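Local structure of sister chromatid cohesion protein (Chaetomium thermophilum, 5T8V) at residues A[362-367]-A[571-576]; A[509-514]-A[577-582]; A[535-540]-A[567-572]. The protein is the cohesin loader Scc2, present here as its C-terminal HEAT-repeat fragment, and probably helps to place cohesin on chromatin. All coordinates share one frame; numbering follows the deposited sequence.

Contact 1: residues A[362-367]-A[571-576]; sequences RDLDTI and EMILDR
Ile367 reaches across from helix 357-391 and ends against two consecutive residues of helix 556-574, Ile573 and Leu574. Its CG1 branch stands opposite the backbone N (chi1 -170°), and the chain continues extended to CD1. That methyl lies 3.3 Å from CD2 of Leu574. The same CD1 is 3.9 Å from CG2 of Ile573. The two isoleucines lie alongside, pointing opposite ways, while Ile367 and Leu574 meet at a slant. Ile573 uses both of its branches. Its CG2, the branch opposite its own backbone N, takes Ile367. Its CG1 branch is opposite the carbonyl carbon (chi1 -67°) and carries CD1 to Leu364. There, CD1 of Ile573 and CD1 of Leu364 are 4.0 Å apart, and the side chains are roughly perpendicular. The CA-CB bond of Leu364 does not point at helix 556-574. Its second torsion (chi2 56°) turns CD1 that way. No hydrogen bond crosses between the segments, so the contact is purely apolar. Leu364 is buried and Leu574 lies at the exposed margin. Within the same helix as Ile367, Thr366 OG1 donates to the carbonyl O of Asp363, which also accepts from the N of Ile367. Asp575 is the first residue past the helix, and its OD1 caps the N of Lys577 in the turn to helix 578-582. A third helix, 527-550, lies beside both segments: Leu364 touches its Cys545, Ile573 touches its Ile537, and Arg362 forms a salt bridge with its Asp549.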
loop_
_atom_site.group_PDB
_atom_site.type_symbol
_atom_site.label_atom_id
_atom_site.label_comp_id
_atom_site.label_asym_id
_atom_site.label_seq_id
_atom_site.Cartn_x
_atom_site.Cartn_y
_atom_site.Cartn_z
ATOM N N ARG A 362 -3.748 -32.441 37.886
ATOM C CA ARG A 362 -2.743 -33.290 37.256
ATOM C C ARG A 362 -3.384 -34.505 36.593
ATOM O O ARG A 362 -3.002 -34.889 35.478
ATOM C CB ARG A 362 -1.697 -33.711 38.294
ATOM C CG ARG A 362 -0.304 -33.994 37.733
ATOM C CD ARG A 362 0.199 -32.862 36.843
ATOM N NE ARG A 362 -0.053 -31.546 37.430
ATOM C CZ ARG A 362 -0.241 -30.428 36.733
ATOM N NH1 ARG A 362 -0.225 -30.443 35.406
ATOM N NH2 ARG A 362 -0.457 -29.282 37.367
ATOM N N ASP A 363 -4.366 -35.117 37.259
ATOM C CA ASP A 363 -5.150 -36.175 36.631
ATOM C C ASP A 363 -5.757 -35.694 35.320
ATOM O O ASP A 363 -5.585 -36.324 34.265
ATOM C CB ASP A 363 -6.252 -36.638 37.584
ATOM C CG ASP A 363 -5.712 -37.398 38.778
ATOM O OD1 ASP A 363 -4.475 -37.482 38.930
ATOM O OD2 ASP A 363 -6.533 -37.908 39.572
ATOM N N LEU A 364 -6.474 -34.567 35.370
ATOM C CA LEU A 364 -7.081 -34.042 34.154
ATOM C C LEU A 364 -6.033 -33.829 33.071
ATOM O O LEU A 364 -6.287 -34.089 31.891
ATOM C CB LEU A 364 -7.820 -32.736 34.445
ATOM C CG LEU A 364 -8.397 -32.047 33.204
ATOM C CD1 LEU A 364 -9.318 -32.982 32.427
ATOM C CD2 LEU A 364 -9.137 -30.790 33.601
ATOM N N ASP A 365 -4.846 -33.359 33.452
ATOM C CA ASP A 365 -3.789 -33.149 32.470
ATOM C C ASP A 365 -3.410 -34.462 31.798
ATOM O O ASP A 365 -3.321 -34.541 30.564
ATOM C CB ASP A 365 -2.575 -32.507 33.141
ATOM C CG ASP A 365 -1.446 -32.236 32.170
ATOM O OD1 ASP A 365 -1.601 -31.337 31.316
ATOM O OD2 ASP A 365 -0.400 -32.911 32.265
ATOM N N THR A 366 -3.210 -35.518 32.594
ATOM C CA THR A 366 -2.798 -36.797 32.023
ATOM C C THR A 366 -3.871 -37.367 31.102
ATOM O O THR A 366 -3.550 -37.994 30.085
ATOM C CB THR A 366 -2.467 -37.803 33.126
ATOM O OG1 THR A 366 -3.632 -38.045 33.925
ATOM C CG2 THR A 366 -1.333 -37.290 34.008
ATOM N N ILE A 367 -5.149 -37.173 31.435
ATOM C CA ILE A 367 -6.185 -37.753 30.582
ATOM C C ILE A 367 -6.424 -36.907 29.333
ATOM O O ILE A 367 -6.725 -37.451 28.264
ATOM C CB ILE A 367 -7.497 -37.953 31.360
ATOM C CG1 ILE A 367 -8.478 -38.773 30.517
ATOM C CG2 ILE A 367 -8.115 -36.613 31.730
ATOM C CD1 ILE A 367 -9.763 -39.140 31.230
ATOM N N GLU A 571 -14.477 -36.682 34.571
ATOM C CA GLU A 571 -15.635 -37.561 34.429
ATOM C C GLU A 571 -16.314 -37.375 33.079
ATOM O O GLU A 571 -16.833 -38.338 32.504
ATOM C CB GLU A 571 -16.635 -37.301 35.556
ATOM C CG GLU A 571 -16.105 -37.578 36.958
ATOM C CD GLU A 571 -15.981 -39.062 37.262
ATOM O OE1 GLU A 571 -15.755 -39.853 36.323
ATOM O OE2 GLU A 571 -16.119 -39.438 38.446
ATOM N N MET A 572 -16.322 -36.147 32.559
ATOM C CA MET A 572 -16.962 -35.883 31.275
ATOM C C MET A 572 -16.186 -36.517 30.130
ATOM O O MET A 572 -16.782 -37.083 29.206
ATOM C CB MET A 572 -17.090 -34.377 31.061
ATOM C CG MET A 572 -18.499 -33.845 31.221
ATOM S SD MET A 572 -18.522 -32.048 31.336
ATOM C CE MET A 572 -17.979 -31.838 33.016
ATOM N N ILE A 573 -14.857 -36.424 30.164
ATOM C CA ILE A 573 -14.049 -37.029 29.112
ATOM C C ILE A 573 -14.183 -38.544 29.153
ATOM O O ILE A 573 -14.251 -39.202 28.108
ATOM C CB ILE A 573 -12.582 -36.581 29.242
ATOM C CG1 ILE A 573 -12.469 -35.084 28.944
ATOM C CG2 ILE A 573 -11.680 -37.383 28.298
ATOM C CD1 ILE A 573 -11.099 -34.495 29.209
ATOM N N LEU A 574 -14.228 -39.126 30.355
ATOM C CA LEU A 574 -14.356 -40.577 30.447
ATOM C C LEU A 574 -15.735 -41.053 30.006
ATOM O O LEU A 574 -15.872 -42.180 29.522
ATOM C CB LEU A 574 -14.062 -41.043 31.872
ATOM C CG LEU A 574 -12.611 -40.884 32.335
ATOM C CD1 LEU A 574 -12.491 -41.196 33.816
ATOM C CD2 LEU A 574 -11.677 -41.777 31.530
ATOM N N ASP A 575 -16.757 -40.214 30.155
ATOM C CA ASP A 575 -18.124 -40.593 29.803
ATOM C C ASP A 575 -18.846 -39.337 29.338
ATOM O O ASP A 575 -19.114 -38.444 30.145
ATOM C CB ASP A 575 -18.835 -41.232 30.992
ATOM C CG ASP A 575 -20.320 -41.417 30.755
ATOM O OD1 ASP A 575 -20.723 -41.586 29.585
ATOM O OD2 ASP A 575 -21.084 -41.395 31.744
ATOM N N ARG A 576 -19.163 -39.270 28.042
ATOM C CA ARG A 576 -19.717 -38.042 27.482
ATOM C C ARG A 576 -21.111 -37.746 28.022
ATOM O O ARG A 576 -21.479 -36.575 28.168
ATOM C CB ARG A 576 -19.743 -38.125 25.956
ATOM C CG ARG A 576 -20.612 -39.241 25.399
ATOM C CD ARG A 576 -20.486 -39.332 23.884
ATOM N NE ARG A 576 -21.469 -40.245 23.303
ATOM C CZ ARG A 576 -21.312 -41.561 23.201
ATOM N NH1 ARG A 576 -22.269 -42.301 22.655
ATOM N NH2 ARG A 576 -20.206 -42.146 23.646
#

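Contact 2: residues A[509-514]-A[577-582]; sequences PYRATL and KWLSTE
Arg511 and Leu579 both set CG opposite the backbone N, with chi1 -174° in Arg511 and 174° in Leu579. The arginine chain then bends at chi2 and chi3. Leu579 turns at chi2 (60°), and its CD1 comes over one face of the Arg511 guanidinium. The nearest pair is Leu579 CD1 and Arg511 NH1, at 4.0 Å. The polar end of Arg511 is used elsewhere: NH1 forms a salt bridge with Glu515, and the group makes a cation-pi contact with Trp506. The other methyl of Leu579, CD2, faces the start of the Leu514 side chain, 4.4 Å from its CB. This is a light, buried contact between two helices of the helical HEAT-repeat array: helix 509-520 and the short helix 578-582. No hydrogen bond joins the segments. Each has a threonine that bonds back to its own helix. Thr513 OG1 donates to the carbonyl O of Pro509 from above its plane. Thr581 OG1 donates to the carbonyl O of Lys577 at 2.8 Å. The N of Thr581 reaches that same oxygen from the opposite face. Leu514 also packs on Ile536 of helix 527-550, and Leu579 also rests on Trp506.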
loop_
_atom_site.group_PDB
_atom_site.type_symbol
_atom_site.label_atom_id
_atom_site.label_comp_id
_atom_site.label_asym_id
_atom_site.label_seq_id
_atom_site.Cartn_x
_atom_site.Cartn_y
_atom_site.Cartn_z
ATOM N N PRO A 509 -18.641 -19.853 28.907
ATOM C CA PRO A 509 -18.882 -20.103 27.474
ATOM C C PRO A 509 -18.771 -21.563 27.076
ATOM O O PRO A 509 -19.573 -22.033 26.261
ATOM C CB PRO A 509 -17.816 -19.237 26.787
ATOM C CG PRO A 509 -16.755 -19.048 27.814
ATOM C CD PRO A 509 -17.462 -18.998 29.127
ATOM N N TYR A 510 -17.792 -22.300 27.608
ATOM C CA TYR A 510 -17.684 -23.719 27.281
ATOM C C TYR A 510 -18.973 -24.454 27.628
ATOM O O TYR A 510 -19.513 -25.214 26.812
ATOM C CB TYR A 510 -16.498 -24.338 28.019
ATOM C CG TYR A 510 -15.160 -24.033 27.390
ATOM C CD1 TYR A 510 -14.668 -24.812 26.353
ATOM C CD2 TYR A 510 -14.388 -22.968 27.831
ATOM C CE1 TYR A 510 -13.449 -24.537 25.773
ATOM C CE2 TYR A 510 -13.164 -22.686 27.257
ATOM C CZ TYR A 510 -12.701 -23.474 26.229
ATOM O OH TYR A 510 -11.487 -23.199 25.654
ATOM N N ARG A 511 -19.485 -24.230 28.840
ATOM C CA ARG A 511 -20.743 -24.841 29.250
ATOM C C ARG A 511 -21.858 -24.530 28.259
ATOM O O ARG A 511 -22.586 -25.429 27.828
ATOM C CB ARG A 511 -21.123 -24.349 30.645
ATOM C CG ARG A 511 -22.350 -25.029 31.238
ATOM C CD ARG A 511 -22.012 -26.378 31.849
ATOM N NE ARG A 511 -22.602 -26.501 33.180
ATOM C CZ ARG A 511 -23.793 -27.030 33.435
ATOM N NH1 ARG A 511 -24.544 -27.510 32.452
ATOM N NH2 ARG A 511 -24.235 -27.083 34.683
ATOM N N ALA A 512 -22.013 -23.255 27.895
ATOM C CA ALA A 512 -23.105 -22.864 27.010
ATOM C C ALA A 512 -22.972 -23.530 25.647
ATOM O O ALA A 512 -23.950 -24.057 25.100
ATOM C CB ALA A 512 -23.144 -21.344 26.862
ATOM N N THR A 513 -21.764 -23.514 25.079
ATOM C CA THR A 513 -21.547 -24.149 23.784
ATOM C C THR A 513 -21.897 -25.630 23.842
ATOM O O THR A 513 -22.604 -26.151 22.970
ATOM C CB THR A 513 -20.095 -23.956 23.344
ATOM O OG1 THR A 513 -19.771 -22.561 23.350
ATOM C CG2 THR A 513 -19.878 -24.508 21.944
ATOM N N LEU A 514 -21.420 -26.326 24.876
ATOM C CA LEU A 514 -21.674 -27.759 24.968
ATOM C C LEU A 514 -23.154 -28.053 25.180
ATOM O O LEU A 514 -23.678 -29.032 24.638
ATOM C CB LEU A 514 -20.835 -28.366 26.091
ATOM C CG LEU A 514 -19.364 -28.587 25.735
ATOM C CD1 LEU A 514 -18.549 -28.898 26.982
ATOM C CD2 LEU A 514 -19.224 -29.711 24.718
ATOM N N LYS A 577 -21.895 -38.781 28.329
ATOM C CA LYS A 577 -23.233 -38.588 28.879
ATOM C C LYS A 577 -23.221 -38.114 30.326
ATOM O O LYS A 577 -24.298 -37.914 30.899
ATOM C CB LYS A 577 -24.030 -39.891 28.781
ATOM C CG LYS A 577 -24.316 -40.350 27.361
ATOM C CD LYS A 577 -25.057 -41.676 27.357
ATOM C CE LYS A 577 -25.394 -42.130 25.946
ATOM N NZ LYS A 577 -26.112 -43.438 25.939
ATOM N N TRP A 578 -22.044 -37.927 30.926
ATOM C CA TRP A 578 -21.970 -37.558 32.337
ATOM C C TRP A 578 -22.536 -36.164 32.578
ATOM O O TRP A 578 -23.169 -35.916 33.610
ATOM C CB TRP A 578 -20.518 -37.641 32.809
ATOM C CG TRP A 578 -20.338 -37.558 34.295
ATOM C CD1 TRP A 578 -20.355 -38.595 35.181
ATOM C CD2 TRP A 578 -20.092 -36.375 35.066
ATOM N NE1 TRP A 578 -20.142 -38.131 36.457
ATOM C CE2 TRP A 578 -19.976 -36.771 36.413
ATOM C CE3 TRP A 578 -19.962 -35.019 34.748
ATOM C CZ2 TRP A 578 -19.739 -35.861 37.442
ATOM C CZ3 TRP A 578 -19.725 -34.118 35.771
ATOM C CH2 TRP A 578 -19.617 -34.542 37.101
ATOM N N LEU A 579 -22.325 -35.243 31.636
ATOM C CA LEU A 579 -22.762 -33.863 31.831
ATOM C C LEU A 579 -24.279 -33.779 31.952
ATOM O O LEU A 579 -24.810 -33.265 32.943
ATOM C CB LEU A 579 -22.265 -32.989 30.677
ATOM C CG LEU A 579 -22.771 -31.544 30.668
ATOM C CD1 LEU A 579 -22.349 -30.814 31.932
ATOM C CD2 LEU A 579 -22.276 -30.809 29.432
ATOM N N SER A 580 -24.995 -34.277 30.943
ATOM C CA SER A 580 -26.449 -34.170 30.932
ATOM C C SER A 580 -27.108 -35.048 31.987
ATOM O O SER A 580 -28.225 -34.743 32.417
ATOM C CB SER A 580 -26.986 -34.533 29.547
ATOM O OG SER A 580 -26.497 -35.795 29.127
ATOM N N THR A 581 -26.446 -36.125 32.414
ATOM C CA THR A 581 -27.039 -37.033 33.390
ATOM C C THR A 581 -26.962 -36.468 34.805
ATOM O O THR A 581 -27.938 -36.546 35.559
ATOM C CB THR A 581 -26.346 -38.398 33.327
ATOM O OG1 THR A 581 -26.601 -39.008 32.055
ATOM C CG2 THR A 581 -26.843 -39.328 34.437
ATOM N N GLU A 582 -25.817 -35.900 35.183
ATOM C CA GLU A 582 -25.613 -35.432 36.548
ATOM C C GLU A 582 -26.055 -33.991 36.765
ATOM O O GLU A 582 -26.199 -33.573 37.919
ATOM C CB GLU A 582 -24.135 -35.566 36.934
ATOM C CG GLU A 582 -23.607 -36.998 36.936
ATOM C CD GLU A 582 -24.117 -37.821 38.106
ATOM O OE1 GLU A 582 -25.342 -37.829 38.350
ATOM O OE2 GLU A 582 -23.286 -38.459 38.788
#

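Contact 3: residues A[535-540]-A[567-572]; sequences FIISEW and YRLREM
Trp540 has a methyl of Leu569 on one face of its indole and the Tyr510 ring stacked on the other. Leu569 CD2 sits 3.9 Å from the centroid of the six-membered ring and only 8° off the ring normal. This is a CH-pi contact over the face. Leu569 CD1 reaches the same ring system, 3.7 Å from Trp540 CE3. Both methyls of Leu569 lie over the same face of the indole, and the leucine side chain stands nearly square to that of the tryptophan. At the ring edge, NE1 of Trp540 donates to the carbonyl O of Val504. Trp540 CG is opposite its backbone N (chi1 -170°), which lays the indole alongside Leu569. With an alanine here, Leu569 would probably lose the flat surface under its methyls, and the Val504 carbonyl would lose its indole donor. One turn back, Ile537 completes the contact. Its CG2 is 3.8 Å from Leu569 CD1 and 4.0 Å from CB of Met572. Leu569 CD1 also lies 3.6 Å from the carbonyl O of Ile537, so this methyl fits between Ile537 and the indole. The touching residues are all buried. The axes of segments 535-540 and 567-572 approach to 9.7 Å, with 153° between their N-to-C directions. Helices 527-550 and 556-574 follow one another in the chain. Such nearly antiparallel helices, packed through apolar side chains, are typical of HEAT-repeat proteins.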
loop_
_atom_site.group_PDB
_atom_site.type_symbol
_atom_site.label_atom_id
_atom_site.label_comp_id
_atom_site.label_asym_id
_atom_site.label_seq_id
_atom_site.Cartn_x
_atom_site.Cartn_y
_atom_site.Cartn_z
ATOM N N PHE A 535 -14.527 -33.224 21.404
ATOM C CA PHE A 535 -13.407 -32.336 21.108
ATOM C C PHE A 535 -13.442 -31.096 21.995
ATOM O O PHE A 535 -12.459 -30.764 22.669
ATOM C CB PHE A 535 -13.454 -31.953 19.628
ATOM C CG PHE A 535 -12.224 -31.250 19.127
ATOM C CD1 PHE A 535 -12.095 -29.880 19.250
ATOM C CD2 PHE A 535 -11.215 -31.958 18.498
ATOM C CE1 PHE A 535 -10.973 -29.232 18.772
ATOM C CE2 PHE A 535 -10.093 -31.316 18.021
ATOM C CZ PHE A 535 -9.972 -29.951 18.158
ATOM N N ILE A 536 -14.582 -30.402 22.018
ATOM C CA ILE A 536 -14.690 -29.191 22.828
ATOM C C ILE A 536 -14.489 -29.510 24.304
ATOM O O ILE A 536 -13.877 -28.732 25.041
ATOM C CB ILE A 536 -16.040 -28.497 22.566
ATOM C CG1 ILE A 536 -15.977 -27.746 21.235
ATOM C CG2 ILE A 536 -16.397 -27.531 23.698
ATOM C CD1 ILE A 536 -17.311 -27.263 20.730
ATOM N N ILE A 537 -15.002 -30.653 24.762
ATOM C CA ILE A 537 -14.818 -31.039 26.160
ATOM C C ILE A 537 -13.333 -31.151 26.487
ATOM O O ILE A 537 -12.872 -30.675 27.534
ATOM C CB ILE A 537 -15.567 -32.353 26.450
ATOM C CG1 ILE A 537 -17.077 -32.136 26.355
ATOM C CG2 ILE A 537 -15.221 -32.884 27.840
ATOM C CD1 ILE A 537 -17.882 -33.423 26.301
ATOM N N SER A 538 -12.561 -31.784 25.601
ATOM C CA SER A 538 -11.128 -31.901 25.846
ATOM C C SER A 538 -10.454 -30.533 25.826
ATOM O O SER A 538 -9.572 -30.260 26.648
ATOM C CB SER A 538 -10.492 -32.841 24.822
ATOM O OG SER A 538 -10.796 -32.445 23.499
ATOM N N GLU A 539 -10.859 -29.655 24.903
ATOM C CA GLU A 539 -10.334 -28.292 24.917
ATOM C C GLU A 539 -10.606 -27.611 26.253
ATOM O O GLU A 539 -9.738 -26.920 26.800
ATOM C CB GLU A 539 -10.947 -27.479 23.777
ATOM C CG GLU A 539 -10.366 -27.783 22.411
ATOM C CD GLU A 539 -10.869 -26.829 21.347
ATOM O OE1 GLU A 539 -11.884 -26.135 21.593
ATOM O OE2 GLU A 539 -10.247 -26.766 20.265
ATOM N N TRP A 540 -11.812 -27.795 26.788
ATOM C CA TRP A 540 -12.170 -27.210 28.076
ATOM C C TRP A 540 -11.256 -27.730 29.179
ATOM O O TRP A 540 -10.689 -26.948 29.952
ATOM C CB TRP A 540 -13.634 -27.526 28.384
ATOM C CG TRP A 540 -14.214 -26.789 29.553
ATOM C CD1 TRP A 540 -13.599 -25.849 30.325
ATOM C CD2 TRP A 540 -15.538 -26.939 30.081
ATOM N NE1 TRP A 540 -14.458 -25.403 31.303
ATOM C CE2 TRP A 540 -15.655 -26.058 31.172
ATOM C CE3 TRP A 540 -16.634 -27.733 29.735
ATOM C CZ2 TRP A 540 -16.824 -25.949 31.920
ATOM C CZ3 TRP A 540 -17.793 -27.624 30.479
ATOM C CH2 TRP A 540 -17.879 -26.740 31.557
ATOM N N TYR A 567 -12.154 -32.397 38.339
ATOM C CA TYR A 567 -12.887 -33.646 38.517
ATOM C C TYR A 567 -14.019 -33.762 37.501
ATOM O O TYR A 567 -14.127 -34.762 36.779
ATOM C CB TYR A 567 -13.434 -33.734 39.943
ATOM C CG TYR A 567 -14.369 -34.902 40.165
ATOM C CD1 TYR A 567 -13.877 -36.164 40.472
ATOM C CD2 TYR A 567 -15.747 -34.745 40.064
ATOM C CE1 TYR A 567 -14.729 -37.236 40.674
ATOM C CE2 TYR A 567 -16.606 -35.809 40.262
ATOM C CZ TYR A 567 -16.093 -37.053 40.566
ATOM O OH TYR A 567 -16.946 -38.117 40.767
ATOM N N ARG A 568 -14.872 -32.736 37.431
ATOM C CA ARG A 568 -16.012 -32.766 36.522
ATOM C C ARG A 568 -15.574 -33.072 35.097
ATOM O O ARG A 568 -16.082 -34.005 34.468
ATOM C CB ARG A 568 -16.757 -31.432 36.578
ATOM C CG ARG A 568 -17.413 -31.157 37.917
ATOM C CD ARG A 568 -17.887 -29.720 38.023
ATOM N NE ARG A 568 -18.354 -29.405 39.371
ATOM C CZ ARG A 568 -18.662 -28.184 39.796
ATOM N NH1 ARG A 568 -18.554 -27.143 38.981
ATOM N NH2 ARG A 568 -19.077 -28.005 41.042
ATOM N N LEU A 569 -14.629 -32.291 34.569
ATOM C CA LEU A 569 -14.204 -32.486 33.186
ATOM C C LEU A 569 -13.562 -33.849 32.977
ATOM O O LEU A 569 -13.684 -34.427 31.891
ATOM C CB LEU A 569 -13.243 -31.375 32.766
ATOM C CG LEU A 569 -13.903 -30.175 32.078
ATOM C CD1 LEU A 569 -14.464 -30.564 30.717
ATOM C CD2 LEU A 569 -14.989 -29.565 32.957
ATOM N N ARG A 570 -12.873 -34.379 33.989
ATOM C CA ARG A 570 -12.339 -35.732 33.873
ATOM C C ARG A 570 -13.471 -36.740 33.692
ATOM O O ARG A 570 -13.456 -37.555 32.759
ATOM C CB ARG A 570 -11.499 -36.062 35.107
ATOM C CG ARG A 570 -10.593 -37.276 34.949
ATOM C CD ARG A 570 -10.998 -38.396 35.894
ATOM N NE ARG A 570 -10.917 -37.990 37.294
ATOM C CZ ARG A 570 -11.381 -38.710 38.312
ATOM N NH1 ARG A 570 -11.970 -39.879 38.095
ATOM N NH2 ARG A 570 -11.259 -38.257 39.552
ATOM N N GLU A 571 -14.477 -36.682 34.571
ATOM C CA GLU A 571 -15.635 -37.561 34.429
ATOM C C GLU A 571 -16.314 -37.375 33.079
ATOM O O GLU A 571 -16.833 -38.338 32.504
ATOM C CB GLU A 571 -16.635 -37.301 35.556
ATOM C CG GLU A 571 -16.105 -37.578 36.958
ATOM C CD GLU A 571 -15.981 -39.062 37.262
ATOM O OE1 GLU A 571 -15.755 -39.853 36.323
ATOM O OE2 GLU A 571 -16.119 -39.438 38.446
ATOM N N MET A 572 -16.322 -36.147 32.559
ATOM C CA MET A 572 -16.962 -35.883 31.275
ATOM C C MET A 572 -16.186 -36.517 30.130
ATOM O O MET A 572 -16.782 -37.083 29.206
ATOM C CB MET A 572 -17.090 -34.377 31.061
ATOM C CG MET A 572 -18.499 -33.845 31.221
ATOM S SD MET A 572 -18.522 -32.048 31.336
ATOM C CE MET A 572 -17.979 -31.838 33.016
#

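Contacts 1 and 3 use helix 556-574, which meets helix 357-391 in one and helix 527-550 in the other, and they share Glu571 and Met572. Their centres are about 6 Å apart. Ile573 CG1 of contact 1 packs on Ile537 CG2 of contact 3 at 3.7 Å. The centre of contact 2 is about 9 Å from that of contact 3 and about 14 Å from that of contact 1. Leu514 CD1 lies 3.6 Å from Ile537 CG1, which joins contacts 2 and 3. CG of the shared Met572 lies 3.9 Å from Leu579 CB of contact 2. Contact 3 is nested in the chain loop closed by contact 2. All lie 46 to 50 Å from the chain centre, on the same side.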